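Local coordinates for cellulosomal scaffoldin adaptor protein B (Acetivibrio cellulolyticus, PDB 4U3S) that serves as a scaffoldin adaptor of the cellulosome, with a third type II cohesin domain, the part described here, that probably docks partner proteins carrying dockerin modules, at residues I88-R93 with V134-G139; S3-N8 with T143-W148; V49-K52 with A56-N59; N8-T13 with Q18-T23. All coordinates share one frame; numbering follows the deposited sequence.

Contact 1 of 4, residues I88-R93 with V134-G139; sequences ILNLSR and VTMPNG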
# COMPACT_ATOMS: atom_id res chain seq x y z
N ILE A 88 14.82 -3.03 -3.89
CA ILE A 88 13.40 -3.41 -3.98
C ILE A 88 12.63 -2.27 -4.63
O ILE A 88 12.73 -1.13 -4.15
CB ILE A 88 12.76 -3.73 -2.62
CG1 ILE A 88 13.36 -5.02 -2.08
CG2 ILE A 88 11.24 -3.93 -2.77
CD1 ILE A 88 13.25 -5.18 -0.59
N LEU A 89 11.91 -2.57 -5.71
CA LEU A 89 10.89 -1.67 -6.25
C LEU A 89 9.51 -2.23 -5.97
O LEU A 89 9.28 -3.46 -6.02
CB LEU A 89 11.04 -1.51 -7.76
CG LEU A 89 12.42 -1.12 -8.28
CD1 LEU A 89 12.38 -0.99 -9.79
CD2 LEU A 89 12.92 0.14 -7.57
N ASN A 90 8.59 -1.33 -5.65
CA ASN A 90 7.20 -1.67 -5.55
C ASN A 90 6.37 -0.66 -6.32
O ASN A 90 6.39 0.53 -6.02
CB ASN A 90 6.79 -1.74 -4.10
CG ASN A 90 5.48 -2.43 -3.95
OD1 ASN A 90 4.43 -1.84 -4.16
ND2 ASN A 90 5.52 -3.69 -3.59
N LEU A 91 5.68 -1.16 -7.33
CA LEU A 91 5.00 -0.35 -8.34
C LEU A 91 3.55 -0.74 -8.37
O LEU A 91 3.22 -1.91 -8.24
CB LEU A 91 5.59 -0.72 -9.72
CG LEU A 91 7.09 -0.89 -9.88
CD1 LEU A 91 7.41 -1.52 -11.21
CD2 LEU A 91 7.65 0.52 -9.83
N SER A 92 2.65 0.21 -8.55
CA SER A 92 1.24 -0.10 -8.67
C SER A 92 0.54 0.92 -9.57
O SER A 92 0.92 2.09 -9.60
CB SER A 92 0.59 -0.06 -7.30
OG SER A 92 -0.78 -0.43 -7.46
N ARG A 93 -0.46 0.45 -10.32
CA ARG A 93 -1.34 1.34 -11.08
C ARG A 93 -2.70 0.68 -11.19
O ARG A 93 -2.79 -0.56 -11.29
CB ARG A 93 -0.76 1.62 -12.46
CG ARG A 93 -1.47 2.69 -13.26
CD ARG A 93 -0.69 3.00 -14.54
NE ARG A 93 -1.46 3.96 -15.33
CZ ARG A 93 -1.27 5.28 -15.35
NH1 ARG A 93 -0.29 5.84 -14.66
NH2 ARG A 93 -2.07 6.06 -16.06
N VAL A 134 6.14 -8.84 2.31
CA VAL A 134 5.19 -8.87 3.44
C VAL A 134 4.10 -7.81 3.32
O VAL A 134 3.05 -7.90 3.97
CB VAL A 134 5.92 -8.71 4.80
CG1 VAL A 134 6.87 -9.88 5.02
CG2 VAL A 134 6.64 -7.38 4.88
N THR A 135 4.35 -6.79 2.50
CA THR A 135 3.35 -5.76 2.21
C THR A 135 2.23 -6.27 1.30
O THR A 135 1.25 -5.58 1.07
CB THR A 135 3.95 -4.53 1.51
OG1 THR A 135 4.46 -4.91 0.22
CG2 THR A 135 5.04 -3.87 2.35
N MET A 136 2.41 -7.48 0.76
CA MET A 136 1.45 -8.09 -0.16
C MET A 136 1.39 -9.57 0.24
O MET A 136 1.82 -10.45 -0.49
CB MET A 136 1.92 -7.93 -1.61
CG MET A 136 1.97 -6.51 -2.13
SD MET A 136 3.19 -6.37 -3.45
CE MET A 136 2.48 -7.42 -4.71
N PRO A 137 0.85 -9.86 1.43
CA PRO A 137 1.01 -11.18 2.00
C PRO A 137 0.37 -12.29 1.16
O PRO A 137 0.80 -13.44 1.27
CB PRO A 137 0.34 -11.05 3.38
CG PRO A 137 -0.45 -9.81 3.35
CD PRO A 137 0.23 -8.91 2.37
N ASN A 138 -0.63 -11.94 0.37
CA ASN A 138 -1.32 -12.91 -0.46
C ASN A 138 -0.94 -12.86 -1.93
O ASN A 138 -1.58 -13.46 -2.78
CB ASN A 138 -2.82 -12.72 -0.25
CG ASN A 138 -3.21 -13.06 1.16
OD1 ASN A 138 -2.85 -14.12 1.66
ND2 ASN A 138 -3.89 -12.14 1.84
N GLY A 139 0.15 -12.16 -2.22
CA GLY A 139 0.72 -12.13 -3.55
C GLY A 139 1.15 -13.49 -4.07
O GLY A 139 1.45 -14.41 -3.29

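Contact 2 of 4, residues S3-N8 with T143-W148; sequences SYITMN and TTLFNW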
# COMPACT_ATOMS: atom_id res chain seq x y z
N SER A 3 -2.79 -17.62 -19.29
CA SER A 3 -2.75 -16.30 -18.64
C SER A 3 -1.48 -16.15 -17.82
O SER A 3 -1.05 -17.11 -17.16
CB SER A 3 -3.97 -16.14 -17.74
OG SER A 3 -5.15 -16.33 -18.50
N TYR A 4 -0.88 -14.95 -17.81
CA TYR A 4 0.38 -14.74 -17.11
C TYR A 4 0.72 -13.28 -16.96
O TYR A 4 0.14 -12.42 -17.62
CB TYR A 4 1.56 -15.43 -17.82
CG TYR A 4 1.87 -14.95 -19.23
CD1 TYR A 4 2.60 -13.80 -19.45
CD2 TYR A 4 1.47 -15.70 -20.34
CE1 TYR A 4 2.87 -13.36 -20.73
CE2 TYR A 4 1.75 -15.27 -21.63
CZ TYR A 4 2.48 -14.12 -21.81
OH TYR A 4 2.76 -13.67 -23.07
N ILE A 5 1.68 -13.05 -16.07
CA ILE A 5 2.36 -11.77 -15.95
C ILE A 5 3.85 -12.09 -16.10
O ILE A 5 4.32 -13.15 -15.64
CB ILE A 5 2.05 -11.03 -14.63
CG1 ILE A 5 2.78 -9.68 -14.61
CG2 ILE A 5 2.43 -11.88 -13.41
CD1 ILE A 5 2.31 -8.78 -13.50
N THR A 6 4.59 -11.21 -16.75
CA THR A 6 6.00 -11.44 -16.98
C THR A 6 6.70 -10.10 -17.05
O THR A 6 6.05 -9.04 -17.00
CB THR A 6 6.21 -12.26 -18.28
OG1 THR A 6 7.55 -12.78 -18.32
CG2 THR A 6 5.93 -11.42 -19.52
N MET A 7 8.02 -10.15 -17.11
CA MET A 7 8.84 -8.99 -17.51
C MET A 7 9.67 -9.35 -18.74
O MET A 7 10.23 -10.44 -18.83
CB MET A 7 9.79 -8.58 -16.39
CG MET A 7 9.21 -7.68 -15.35
SD MET A 7 10.45 -7.18 -14.12
CE MET A 7 10.54 -8.65 -13.08
N ASN A 8 9.74 -8.41 -19.67
CA ASN A 8 10.57 -8.53 -20.87
C ASN A 8 11.54 -7.37 -20.87
O ASN A 8 11.13 -6.24 -20.63
CB ASN A 8 9.69 -8.44 -22.13
CG ASN A 8 8.61 -9.50 -22.16
OD1 ASN A 8 7.43 -9.21 -22.40
ND2 ASN A 8 9.00 -10.73 -21.87
N THR A 143 3.28 -10.60 -6.89
CA THR A 143 2.33 -9.99 -7.80
C THR A 143 0.92 -10.07 -7.26
O THR A 143 0.49 -11.10 -6.71
CB THR A 143 2.36 -10.63 -9.23
OG1 THR A 143 1.77 -11.93 -9.23
CG2 THR A 143 3.77 -10.69 -9.77
N THR A 144 0.18 -8.97 -7.44
CA THR A 144 -1.25 -8.96 -7.20
C THR A 144 -1.94 -8.27 -8.35
O THR A 144 -1.58 -7.14 -8.71
CB THR A 144 -1.62 -8.26 -5.87
OG1 THR A 144 -1.09 -6.93 -5.86
CG2 THR A 144 -1.09 -9.01 -4.68
N LEU A 145 -2.88 -8.97 -8.98
CA LEU A 145 -3.65 -8.42 -10.09
C LEU A 145 -5.11 -8.35 -9.67
O LEU A 145 -5.57 -9.15 -8.84
CB LEU A 145 -3.51 -9.31 -11.33
CG LEU A 145 -2.06 -9.62 -11.70
CD1 LEU A 145 -2.04 -10.60 -12.87
CD2 LEU A 145 -1.28 -8.34 -12.02
N PHE A 146 -5.84 -7.38 -10.26
CA PHE A 146 -7.20 -7.07 -9.84
C PHE A 146 -8.13 -6.95 -11.04
O PHE A 146 -7.69 -6.61 -12.12
CB PHE A 146 -7.21 -5.76 -9.05
CG PHE A 146 -6.43 -5.84 -7.75
CD1 PHE A 146 -5.06 -5.67 -7.76
CD2 PHE A 146 -7.05 -6.13 -6.57
CE1 PHE A 146 -4.33 -5.80 -6.58
CE2 PHE A 146 -6.32 -6.23 -5.38
CZ PHE A 146 -4.97 -6.07 -5.40
N ASN A 147 -9.41 -7.23 -10.82
CA ASN A 147 -10.39 -7.13 -11.89
C ASN A 147 -11.28 -5.92 -11.68
O ASN A 147 -11.18 -5.22 -10.65
CB ASN A 147 -11.19 -8.41 -12.02
CG ASN A 147 -12.05 -8.70 -10.81
OD1 ASN A 147 -12.50 -7.80 -10.11
ND2 ASN A 147 -12.32 -9.99 -10.58
N TRP A 148 -12.16 -5.68 -12.64
CA TRP A 148 -12.93 -4.46 -12.62
C TRP A 148 -14.13 -4.47 -11.69
O TRP A 148 -14.87 -3.48 -11.63
CB TRP A 148 -13.33 -4.04 -14.03
CG TRP A 148 -14.29 -4.95 -14.79
CD1 TRP A 148 -15.03 -5.99 -14.34
CD2 TRP A 148 -14.62 -4.78 -16.17
NE1 TRP A 148 -15.81 -6.51 -15.37
CE2 TRP A 148 -15.58 -5.76 -16.50
CE3 TRP A 148 -14.22 -3.87 -17.15
CZ2 TRP A 148 -16.10 -5.88 -17.78
CZ3 TRP A 148 -14.74 -3.99 -18.42
CH2 TRP A 148 -15.66 -4.99 -18.73

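Contact 3 of 4, residues V49-K52 with A56-N59; sequences VNPK and AYTN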
# COMPACT_ATOMS: atom_id res chain seq x y z
N VAL A 49 16.19 3.46 -12.82
CA VAL A 49 16.04 4.79 -13.43
C VAL A 49 14.76 4.84 -14.25
O VAL A 49 14.18 3.79 -14.59
CB VAL A 49 17.20 5.16 -14.38
CG1 VAL A 49 18.54 5.07 -13.66
CG2 VAL A 49 17.22 4.27 -15.62
N ASN A 50 14.31 6.05 -14.55
CA ASN A 50 13.18 6.20 -15.45
C ASN A 50 13.66 5.76 -16.83
O ASN A 50 14.69 6.24 -17.29
CB ASN A 50 12.69 7.65 -15.46
CG ASN A 50 11.57 7.87 -16.43
OD1 ASN A 50 11.74 7.75 -17.62
ND2 ASN A 50 10.40 8.24 -15.92
N PRO A 51 12.92 4.86 -17.48
CA PRO A 51 13.42 4.24 -18.72
C PRO A 51 13.44 5.24 -19.89
O PRO A 51 14.24 5.07 -20.81
CB PRO A 51 12.44 3.09 -18.94
CG PRO A 51 11.18 3.54 -18.30
CD PRO A 51 11.63 4.28 -17.06
N LYS A 52 12.60 6.28 -19.83
CA LYS A 52 12.56 7.31 -20.88
C LYS A 52 13.58 8.42 -20.73
O LYS A 52 14.17 8.86 -21.70
CB LYS A 52 11.17 7.93 -20.94
CG LYS A 52 10.12 6.93 -21.37
CD LYS A 52 8.75 7.54 -21.27
CE LYS A 52 7.76 6.75 -22.11
NZ LYS A 52 6.35 7.07 -21.87
N ALA A 56 17.47 8.92 -12.21
CA ALA A 56 17.52 7.85 -11.21
C ALA A 56 16.29 7.86 -10.34
O ALA A 56 15.80 8.92 -9.95
CB ALA A 56 18.76 7.98 -10.35
N TYR A 57 15.81 6.66 -10.00
CA TYR A 57 14.72 6.53 -9.09
C TYR A 57 15.13 6.91 -7.69
O TYR A 57 16.21 6.51 -7.22
CB TYR A 57 14.23 5.07 -8.99
CG TYR A 57 13.26 4.61 -10.07
CD1 TYR A 57 13.01 5.37 -11.20
CD2 TYR A 57 12.58 3.42 -9.93
CE1 TYR A 57 12.11 4.96 -12.15
CE2 TYR A 57 11.70 2.97 -10.89
CZ TYR A 57 11.47 3.74 -12.01
OH TYR A 57 10.59 3.30 -12.96
N THR A 58 14.24 7.62 -7.02
CA THR A 58 14.27 7.76 -5.57
C THR A 58 13.25 6.75 -5.07
O THR A 58 12.60 6.07 -5.86
CB THR A 58 13.84 9.16 -5.09
OG1 THR A 58 12.45 9.37 -5.39
CG2 THR A 58 14.67 10.24 -5.75
N ASN A 59 13.04 6.67 -3.75
CA ASN A 59 12.08 5.70 -3.25
C ASN A 59 10.62 6.06 -3.54
O ASN A 59 9.71 5.31 -3.17
CB ASN A 59 12.31 5.49 -1.74
CG ASN A 59 13.51 4.63 -1.45
OD1 ASN A 59 13.95 3.85 -2.31
ND2 ASN A 59 14.04 4.73 -0.24

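Contact 4 of 4, residues N8-T13 with Q18-T23; sequences NFDKNT and QIIKAT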
# COMPACT_ATOMS: atom_id res chain seq x y z
N ASN A 8 9.74 -8.41 -19.67
CA ASN A 8 10.57 -8.53 -20.87
C ASN A 8 11.54 -7.37 -20.87
O ASN A 8 11.13 -6.24 -20.63
CB ASN A 8 9.69 -8.44 -22.13
CG ASN A 8 8.61 -9.50 -22.16
OD1 ASN A 8 7.43 -9.21 -22.40
ND2 ASN A 8 9.00 -10.73 -21.87
N PHE A 9 12.80 -7.67 -21.16
CA PHE A 9 13.83 -6.65 -21.32
C PHE A 9 14.00 -6.32 -22.79
O PHE A 9 14.00 -7.22 -23.62
CB PHE A 9 15.18 -7.15 -20.79
CG PHE A 9 15.15 -7.65 -19.36
CD1 PHE A 9 14.57 -6.90 -18.37
CD2 PHE A 9 15.77 -8.85 -19.03
CE1 PHE A 9 14.57 -7.34 -17.05
CE2 PHE A 9 15.76 -9.31 -17.72
CZ PHE A 9 15.16 -8.56 -16.72
N ASP A 10 14.18 -5.05 -23.13
CA ASP A 10 14.49 -4.69 -24.53
C ASP A 10 15.87 -5.21 -24.92
O ASP A 10 16.14 -5.46 -26.11
CB ASP A 10 14.35 -3.19 -24.83
CG ASP A 10 15.28 -2.30 -24.00
OD1 ASP A 10 15.91 -2.79 -23.03
OD2 ASP A 10 15.36 -1.09 -24.31
N LYS A 11 16.74 -5.35 -23.93
CA LYS A 11 18.10 -5.86 -24.13
C LYS A 11 18.48 -6.71 -22.93
O LYS A 11 18.19 -6.34 -21.79
CB LYS A 11 19.10 -4.70 -24.22
CG LYS A 11 18.73 -3.62 -25.23
CD LYS A 11 19.65 -2.42 -25.10
CE LYS A 11 19.09 -1.19 -25.81
NZ LYS A 11 19.66 0.08 -25.27
N ASN A 12 19.15 -7.82 -23.16
CA ASN A 12 19.54 -8.69 -22.04
C ASN A 12 21.04 -8.67 -21.79
O ASN A 12 21.57 -9.47 -21.02
CB ASN A 12 19.04 -10.12 -22.26
CG ASN A 12 19.74 -10.82 -23.41
OD1 ASN A 12 20.23 -10.17 -24.34
ND2 ASN A 12 19.81 -12.14 -23.35
N THR A 13 21.73 -7.76 -22.47
CA THR A 13 23.13 -7.48 -22.22
C THR A 13 23.30 -5.96 -22.20
O THR A 13 22.58 -5.23 -22.89
CB THR A 13 24.03 -8.13 -23.30
OG1 THR A 13 23.60 -7.77 -24.62
CG2 THR A 13 24.00 -9.65 -23.16
N GLN A 18 24.77 1.87 -19.70
CA GLN A 18 23.67 1.62 -20.61
C GLN A 18 22.37 1.28 -19.86
O GLN A 18 22.42 0.61 -18.84
CB GLN A 18 24.05 0.46 -21.50
CG GLN A 18 23.06 0.16 -22.60
CD GLN A 18 23.58 -0.91 -23.53
OE1 GLN A 18 24.77 -1.25 -23.51
NE2 GLN A 18 22.69 -1.46 -24.35
N ILE A 19 21.22 1.72 -20.39
CA ILE A 19 19.91 1.48 -19.77
C ILE A 19 19.18 0.30 -20.43
O ILE A 19 19.04 0.24 -21.67
CB ILE A 19 19.03 2.75 -19.83
CG1 ILE A 19 19.74 3.92 -19.12
CG2 ILE A 19 17.64 2.51 -19.23
CD1 ILE A 19 19.01 5.25 -19.17
N ILE A 20 18.75 -0.64 -19.59
CA ILE A 20 17.88 -1.74 -19.95
C ILE A 20 16.46 -1.38 -19.53
O ILE A 20 16.25 -0.93 -18.40
CB ILE A 20 18.27 -3.01 -19.17
CG1 ILE A 20 19.70 -3.42 -19.52
CG2 ILE A 20 17.30 -4.14 -19.45
CD1 ILE A 20 20.25 -4.41 -18.52
N LYS A 21 15.50 -1.57 -20.42
CA LYS A 21 14.11 -1.26 -20.14
C LYS A 21 13.41 -2.57 -19.81
O LYS A 21 13.34 -3.45 -20.66
CB LYS A 21 13.43 -0.58 -21.33
CG LYS A 21 13.97 0.79 -21.70
CD LYS A 21 13.13 1.43 -22.80
CE LYS A 21 13.80 2.64 -23.43
NZ LYS A 21 12.77 3.64 -23.85
N ALA A 22 12.89 -2.66 -18.60
CA ALA A 22 12.12 -3.82 -18.17
C ALA A 22 10.64 -3.51 -18.28
O ALA A 22 10.13 -2.62 -17.62
CB ALA A 22 12.48 -4.21 -16.75
N THR A 23 9.94 -4.21 -19.14
CA THR A 23 8.52 -4.01 -19.29
C THR A 23 7.73 -5.11 -18.60
O THR A 23 7.92 -6.31 -18.88
CB THR A 23 8.10 -3.96 -20.77
OG1 THR A 23 8.69 -2.82 -21.41
CG2 THR A 23 6.59 -3.84 -20.88

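Contact 1 of 4, residues I88-R93 with V134-G139
Asn-90 and Met-136 meet on the outer face of one sheet of the cohesin beta sandwich, where strand 88-95 lies beside the loop leading to strand 143-147. The tight part is small and buried. From Asn-90 ND2 a weak hydrogen bond of 3.6 Å runs to Met-136 SD, with 155° at the hydrogen, so a soft sulfur acceptor takes one N-H of the amide. That amide is held more firmly by its own sheet: Asn-38 OD1 also accepts from ND2, and Gln-36 NE2 donates to Asn-90 OD1, which together should fix its rotation. CG of Asn-90 stands opposite the backbone N across the CA-CB bond (chi1 -165°), and the Met-136 chain bends at chi3, 64°, as it comes alongside the amide.

Towards Thr-135 the fit between the two segments is looser. Thr-135 OG1 stays 4.1 Å from Asn-90 ND2, too far for a bond; it is hydrogen-bonded to Ser-133 OG and to a polar side chain on the chain of another protein. That chain also packs on Asn-90 and Val-134, consistent with a face used for dockerin recognition. On the solvent side, the loop swings off the strand in a type I beta turn from Met-136 to Gly-139, with Asn-138 exposed, and the turn is closed by Gly-139 N donating to Met-136 O at 3.0 Å.

Contact 2 of 4, residues S3-N8 with T143-W148
Ile-5 reaches from strand 4-9 to Thr-143 and Leu-145 of strand 143-147, spanning the interior between the two sheets of the cohesin beta sandwich. The backbones stay well separated, with 8.3 Å between Ile-5 CA and Thr-143 CA, and no hydrogen bond joins them: the contact is made by side chains alone, and their torsions decide which atoms meet.

Ile-5 divides its two branches between two partners. Its CG1 lies trans to the backbone N (chi1 -179°) and the chain continues extended through chi2, 168°, which carries Ile-5 CD1 across to Leu-145 CD2 at 3.9 Å. The shorter branch sits between backbone N and carbonyl carbon, and Ile-5 CG2 meets the CG2 methyl of Thr-143 tip to tip at 4.1 Å. Leu-145 turns CG to the side of its backbone N, and its chain passes Ile-5 at a slant instead of meeting it head on.

Thr-143 shows how a polar residue can be placed in such an interior. With chi1 at 72° its methyl is left to face Ile-5, while OG1 is engaged by Ile-140 O and Tyr-157 OH, so the buried hydroxyl is satisfied. Val-37 touches both Ile-5 and Thr-143, and Tyr-157 touches Ile-5 and Leu-145, adding to the apolar packing between the sheets. The alternation of the strand sends Thr-144 CB away from strand 4-9, and the OG1 of that residue makes a weak hydrogen bond to Gln-36 O.

Contact 3 of 4, residues V49-K52 with A56-N59
Tyr-57 lays its ring against the backbone of Val-49 and Asn-50, the principal feature of this contact in the loop of the cohesin domain between strands 46-49 and 64-65. Val-49 N stands over one face of the Tyr-57 ring, 4.0 Å above its plane and displaced toward the rim. Nearer the hydroxyl end, Tyr-57 CE1 lies 3.4 Å from Val-49 C, with Asn-50 N equally close but oblique to the ring. The ring therefore packs on a peptide by van der Waals contact, and no hydrogen bond crosses between the segments.

The pose follows from the torsions. Tyr-57 CG lies beside its own backbone N, and a chi2 of only 11° brings the CA-CB bond almost into the plane of the ring; the CD1 and CE1 side of the ring is what meets Val-49 C and Asn-50 N. The Val-49 side chain sets off away from 56-59, yet its CG1 methyl lies 3.8 Å from Ala-56 CA. The two residues form a single bridge, Val-49 CA being 4.1 Å from Ala-56 CA.

Beyond the bridge, the chain is turned by an Asx turn: Asn-50 OD1 accepts from Lys-52 N at 2.8 Å, the donor tilted from the carbonyl plane, and it also takes Thr-53 N. Around this loop, the Tyr-57 ring meets that of His-82 with planes about 15° apart and touches Val-116 of strand 111-120, while Val-49 rests on Ile-19 of strand 19-27 and Pro-51 on Thr-64 of strand 64-65.

Contact 4 of 4, residues N8-T13 with Q18-T23
Asn-8 pairs with Thr-23 as an antiparallel hydrogen-bonded pair (Asn-8 N to Thr-23 O 2.9 Å, Thr-23 N to Asn-8 O 2.8 Å) and Phe-9 with Ala-22 as the non-hydrogen-bonded pair next to it, in the hairpin of strands 4-9 and 19-27, with Asp-10 N adding a third backbone bond, to Lys-21 O.

On the face that carries Phe-9 and Ala-22, the aromatic ring presents its edge to the alanine, with Phe-9 CD1 3.8 Å from Ala-22 CB. At the base of the ring, Phe-9 CB touches the CG2 methyl of Ile-20 at 3.9 Å, and Ile-165 touches both Phe-9 and Ile-20.

Where strand 4-9 ends, the side chain of Asp-10 takes over the pairing. Its CG sits between the backbone N and the carbonyl carbon (chi1 61°), folding the carboxylate back over the neighbouring strand. There Asp-10 OD1 accepts from Lys-21 N at 2.9 Å, almost straight at 170° but from above the carboxylate plane. The other oxygen, Asp-10 OD2, lies along the aliphatic part of Lys-21, 3.5 Å from Lys-21 CG. Farther out, the extended Lys-11 chain passes the amide of Gln-18, whose OE1 accepts from Glu-15 N.

Chemically, one side-chain oxygen stands in for a backbone carbonyl, so Asp-10 uses both its N-H and its carboxylate on Lys-21. Lys-21 NZ stays 5.4 Å from Asp-10 OD2, too far for a salt bridge, though the positive charge of the lysine would probably favour the ionised carboxylate.

In the fold
All four contacts belong to one cohesin domain. Along the chain, contact 2 closes the longest loop, and the others nest inside it in the order 4, 3, 1. Contacts 2 and 4 share Asn-8 and strand 4-9, one spanning the sandwich interior and the other pairing strands within a sheet. Contact 1 lies on the outer side of the second sheet, its centre 12 Å from that of contact 2, where Met-136 packs on Thr-144. Contact 3 touches contact 4 through Pro-51 and Lys-21, and contact 1 through Tyr-57 and Leu-89. Contacts 1 and 4 have centres 22 Å apart; the other protein chain packs on contact 1 and on Phe-146 of contact 2, but does not touch contacts 3 and 4.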